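PDB 6K4E: putative serine phosphatase from Pseudomonas aeruginosa, which probably removes phosphate from phosphothreonine or phosphoserine as a magnesium-binding PP2C-type phosphatase domain, in a signalling pathway that controls biofilm formation in response to carbon availability. Local coordinates for residues Ile68-Asp71 against Arg72-Ala76; Ala265-Pro268 against Leu269-Ala273. One frame throughout, in Å; residues are numbered along the deposited sequence.

Overall arrangement
Contacts 1 and 2 are both helix starts with a proline at the N-cap: P70 opens helix 71-77 and P268 opens helix 269-284. They come in series along the chain, their centres 19 Å apart and their nearest atoms about 9 Å apart, so neither touches the other. Strand 82-87, on the edge of one five-stranded sheet, packs against both. Contact 1 also leans on strand 95-101 of the second sheet, whereas contact 2 covers strands 231-236 and 293-300 of the first. Two magnesium sites, sharing D112 and completed by C113 and G115 in one and D238 and D291 in the other, lie apart from contact 1: the L69 side chain is about 13 Å from a bound magnesium.

Contact 1 of 2, residues Ile68-Asp71 against Arg72-Ala76; sequences ILPD and RQLSA
P70 sits at the N-cap of helix 71-77, and the turn closes with two i to i+4 backbone hydrogen bonds, L74 N to P70 O at 2.9 Å and S75 N to D71 O at 3.0 Å. The first is nearly straight, 166° at the hydrogen. P70 O is the acceptor that closes the first turn, while the proline ring lies beside the L74 side chain, both pointing the same way. Their closest carbons are P70 CG and L74 CD1, 4.0 Å apart, an apolar contact at the foot of the helix. Q73 folds back over the proline: CG stands beside the backbone N and the chain bends sharply at its second torsion (chi2 98°), which brings the amide against the main chain of P70, with Q73 NE2 3.7 Å from P70 CA. This is van der Waals contact. On the next carbonyl, a water donates to D71 O at 3.0 Å and lies 2.9 Å from S75 OG, so D71 O takes a hydrogen bond from the water as well as the helical one from S75 N. The D71 side chain starts away from residues 72-76, and its OD1 is hydrogen-bonded to Y97 OH. That bond ties the first turn to strand 95-101, where P70 and L74 also rest on Y99 and L69 on Y97. From strand 82-87, W86 meets L69 and H82 meets L74 and S75. Just after helix 49-67, I68 packs on M157 of the second subunit, and I68 O accepts a hydrogen bond from R128 NH1 of its own chain.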
loop_
_atom_site.group_PDB
_atom_site.type_symbol
_atom_site.label_atom_id
_atom_site.label_comp_id
_atom_site.label_asym_id
_atom_site.label_seq_id
_atom_site.Cartn_x
_atom_site.Cartn_y
_atom_site.Cartn_z
ATOM N N ILE B 68 -10.114 -1.848 -2.240
ATOM C CA ILE B 68 -9.898 -1.110 -0.994
ATOM C C ILE B 68 -10.938 0.058 -0.840
ATOM O O ILE B 68 -10.928 0.744 0.175
ATOM C CB ILE B 68 -8.406 -0.661 -0.809
ATOM C CG1 ILE B 68 -7.992 0.454 -1.800
ATOM C CG2 ILE B 68 -7.457 -1.841 -0.858
ATOM C CD1 ILE B 68 -7.528 1.711 -1.172
ATOM N N LEU B 69 -11.852 0.230 -1.830
ATOM C CA LEU B 69 -12.877 1.284 -1.813
ATOM C C LEU B 69 -14.176 0.822 -1.135
ATOM O O LEU B 69 -14.567 -0.314 -1.345
ATOM C CB LEU B 69 -13.153 1.858 -3.215
ATOM C CG LEU B 69 -11.916 2.318 -4.029
ATOM C CD1 LEU B 69 -12.292 2.587 -5.469
ATOM C CD2 LEU B 69 -11.211 3.509 -3.393
ATOM N N PRO B 70 -14.852 1.678 -0.311
ATOM C CA PRO B 70 -16.071 1.226 0.410
ATOM C C PRO B 70 -17.410 1.329 -0.340
ATOM O O PRO B 70 -18.444 1.509 0.290
ATOM C CB PRO B 70 -16.060 2.114 1.657
ATOM C CG PRO B 70 -15.492 3.410 1.156
ATOM C CD PRO B 70 -14.463 3.044 0.114
ATOM N N ASP B 71 -17.402 1.158 -1.668
ATOM C CA ASP B 71 -18.581 1.197 -2.565
ATOM C C ASP B 71 -19.822 0.453 -2.098
ATOM O O ASP B 71 -20.913 1.020 -2.096
ATOM C CB ASP B 71 -18.182 0.637 -3.939
ATOM C CG ASP B 71 -17.211 1.540 -4.641
ATOM O OD1 ASP B 71 -16.843 2.572 -4.052
ATOM O OD2 ASP B 71 -16.831 1.224 -5.790
ATOM N N ARG B 72 -19.650 -0.839 -1.780
ATOM C CA ARG B 72 -20.681 -1.777 -1.356
ATOM C C ARG B 72 -21.365 -1.306 -0.080
ATOM O O ARG B 72 -22.590 -1.295 -0.013
ATOM C CB ARG B 72 -20.080 -3.185 -1.174
ATOM C CG ARG B 72 -21.095 -4.269 -0.793
ATOM C CD ARG B 72 -20.479 -5.420 -0.007
ATOM N NE ARG B 72 -21.507 -6.345 0.486
ATOM C CZ ARG B 72 -21.760 -7.544 -0.032
ATOM N NH1 ARG B 72 -21.041 -8.001 -1.050
ATOM N NH2 ARG B 72 -22.721 -8.305 0.477
ATOM N N GLN B 73 -20.563 -0.947 0.926
ATOM C CA GLN B 73 -20.973 -0.463 2.236
ATOM C C GLN B 73 -21.724 0.862 2.082
ATOM O O GLN B 73 -22.821 1.006 2.640
ATOM C CB GLN B 73 -19.750 -0.332 3.156
ATOM C CG GLN B 73 -18.955 -1.631 3.294
ATOM C CD GLN B 73 -17.732 -1.676 2.375
ATOM O OE1 GLN B 73 -17.827 -1.902 1.152
ATOM N NE2 GLN B 73 -16.543 -1.483 2.954
ATOM N N LEU B 74 -21.196 1.775 1.246
ATOM C CA LEU B 74 -21.855 3.049 0.946
ATOM C C LEU B 74 -23.253 2.837 0.330
ATOM O O LEU B 74 -24.204 3.465 0.778
ATOM C CB LEU B 74 -20.977 3.942 0.031
ATOM C CG LEU B 74 -19.875 4.758 0.710
ATOM C CD1 LEU B 74 -18.810 5.184 -0.295
ATOM C CD2 LEU B 74 -20.467 5.977 1.409
ATOM N N SER B 75 -23.371 1.959 -0.672
ATOM C CA SER B 75 -24.626 1.642 -1.346
ATOM C C SER B 75 -25.635 0.969 -0.431
ATOM O O SER B 75 -26.818 1.308 -0.477
ATOM C CB SER B 75 -24.377 0.762 -2.568
ATOM O OG SER B 75 -23.790 1.520 -3.610
ATOM N N ALA B 76 -25.170 0.034 0.399
ATOM C CA ALA B 76 -26.012 -0.726 1.308
ATOM C C ALA B 76 -26.536 0.107 2.481
ATOM O O ALA B 76 -27.630 -0.163 2.963
ATOM C CB ALA B 76 -25.251 -1.945 1.824
HETATM O O HOH W 1 -21.528 3.329 -3.906
#

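Contact 2 of 2, residues Ala265-Pro268 against Leu269-Ala273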
loop_
_atom_site.group_PDB
_atom_site.type_symbol
_atom_site.label_atom_id
_atom_site.label_comp_id
_atom_site.label_asym_id
_atom_site.label_seq_id
_atom_site.Cartn_x
_atom_site.Cartn_y
_atom_site.Cartn_z
ATOM N N ALA B 265 -27.902 20.942 -5.471
ATOM C CA ALA B 265 -27.985 20.503 -4.063
ATOM C C ALA B 265 -29.309 19.881 -3.612
ATOM O O ALA B 265 -29.296 18.923 -2.838
ATOM C CB ALA B 265 -27.617 21.630 -3.116
ATOM N N ARG B 266 -30.423 20.432 -4.045
ATOM C CA ARG B 266 -31.743 19.928 -3.660
ATOM C C ARG B 266 -32.186 18.715 -4.495
ATOM O O ARG B 266 -33.142 18.061 -4.123
ATOM C CB ARG B 266 -32.788 21.065 -3.686
ATOM C CG ARG B 266 -33.563 21.187 -2.371
ATOM C CD ARG B 266 -34.494 22.399 -2.279
ATOM N NE ARG B 266 -33.760 23.657 -2.085
ATOM C CZ ARG B 266 -34.284 24.783 -1.600
ATOM N NH1 ARG B 266 -35.557 24.825 -1.222
ATOM N NH2 ARG B 266 -33.533 25.870 -1.471
ATOM N N GLN B 267 -31.483 18.391 -5.597
ATOM C CA GLN B 267 -31.843 17.289 -6.500
ATOM C C GLN B 267 -31.457 15.889 -5.972
ATOM O O GLN B 267 -30.487 15.780 -5.198
ATOM C CB GLN B 267 -31.192 17.510 -7.883
ATOM C CG GLN B 267 -31.632 18.797 -8.647
ATOM C CD GLN B 267 -33.115 18.960 -8.691
ATOM O OE1 GLN B 267 -33.835 18.287 -9.438
ATOM N NE2 GLN B 267 -33.605 19.804 -7.829
ATOM N N PRO B 268 -32.138 14.791 -6.432
ATOM C CA PRO B 268 -31.701 13.442 -6.011
ATOM C C PRO B 268 -30.224 13.259 -6.360
ATOM O O PRO B 268 -29.802 13.680 -7.434
ATOM C CB PRO B 268 -32.597 12.526 -6.833
ATOM C CG PRO B 268 -33.849 13.360 -7.061
ATOM C CD PRO B 268 -33.311 14.713 -7.340
ATOM N N LEU B 269 -29.421 12.689 -5.429
ATOM C CA LEU B 269 -27.967 12.530 -5.578
ATOM C C LEU B 269 -27.562 11.699 -6.816
ATOM O O LEU B 269 -26.590 12.097 -7.471
ATOM C CB LEU B 269 -27.304 12.029 -4.289
ATOM C CG LEU B 269 -26.923 13.151 -3.302
ATOM C CD1 LEU B 269 -28.142 13.717 -2.591
ATOM C CD2 LEU B 269 -25.936 12.682 -2.282
ATOM N N PRO B 270 -28.317 10.656 -7.257
ATOM C CA PRO B 270 -27.940 9.968 -8.511
ATOM C C PRO B 270 -28.036 10.921 -9.711
ATOM O O PRO B 270 -27.229 10.809 -10.625
ATOM C CB PRO B 270 -28.973 8.849 -8.632
ATOM C CG PRO B 270 -29.442 8.634 -7.263
ATOM C CD PRO B 270 -29.495 10.005 -6.661
ATOM N N GLU B 271 -28.971 11.902 -9.662
ATOM C CA GLU B 271 -29.114 12.903 -10.712
ATOM C C GLU B 271 -28.015 13.942 -10.658
ATOM O O GLU B 271 -27.555 14.381 -11.719
ATOM C CB GLU B 271 -30.504 13.532 -10.687
ATOM C CG GLU B 271 -31.612 12.516 -10.945
ATOM C CD GLU B 271 -33.017 13.053 -10.713
ATOM O OE1 GLU B 271 -33.199 14.292 -10.717
ATOM O OE2 GLU B 271 -33.949 12.233 -10.564
ATOM N N GLN B 272 -27.585 14.340 -9.423
ATOM C CA GLN B 272 -26.505 15.302 -9.209
ATOM C C GLN B 272 -25.218 14.774 -9.778
ATOM O O GLN B 272 -24.569 15.472 -10.535
ATOM C CB GLN B 272 -26.321 15.616 -7.730
ATOM C CG GLN B 272 -27.496 16.334 -7.083
ATOM C CD GLN B 272 -27.048 16.856 -5.734
ATOM O OE1 GLN B 272 -25.925 17.335 -5.586
ATOM N NE2 GLN B 272 -27.904 16.780 -4.730
ATOM N N ALA B 273 -24.869 13.513 -9.450
ATOM C CA ALA B 273 -23.687 12.799 -9.938
ATOM C C ALA B 273 -23.617 12.868 -11.440
ATOM O O ALA B 273 -22.608 13.327 -11.952
ATOM C CB ALA B 273 -23.734 11.348 -9.496
HETATM O O HOH W 2 -32.270 16.713 -11.359
#
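Q272 reaches back from the first turn of helix 269-284 and donates its side-chain NE2 to the backbone O of Q267, 2.8 Å away and almost perfectly straight at 176°. With CG beside the backbone N and the chain extended beyond it (chi2 -167°), the amide is carried back to the loop, and the accepting oxygen lies in the amide plane. Q267 O can only accept, which identifies the amide end facing it as the nitrogen; Q272 OE1 is hydrogen-bonded to Y234 OH on strand 231-236. E271 crosses the ring of P268 at a slant, its OE1 3.4 Å from P268 CD. A water donates both to that OE1, at 2.7 Å, and to Q267 OE1, at 2.9 Å. Q267 is bent at its second torsion (chi2 -49°), which turns its amide oxygen toward this water. In the backbone, P268 O accepts Q272 N at 3.1 Å, together with a weak bond from E271 N. The chemistry implies an N-terminus held in two ways: a buried glutamine fastens the loop carbonyl to the sheet, while an exposed glutamate, whose charge the helix dipole would probably favour, joins the loop through water.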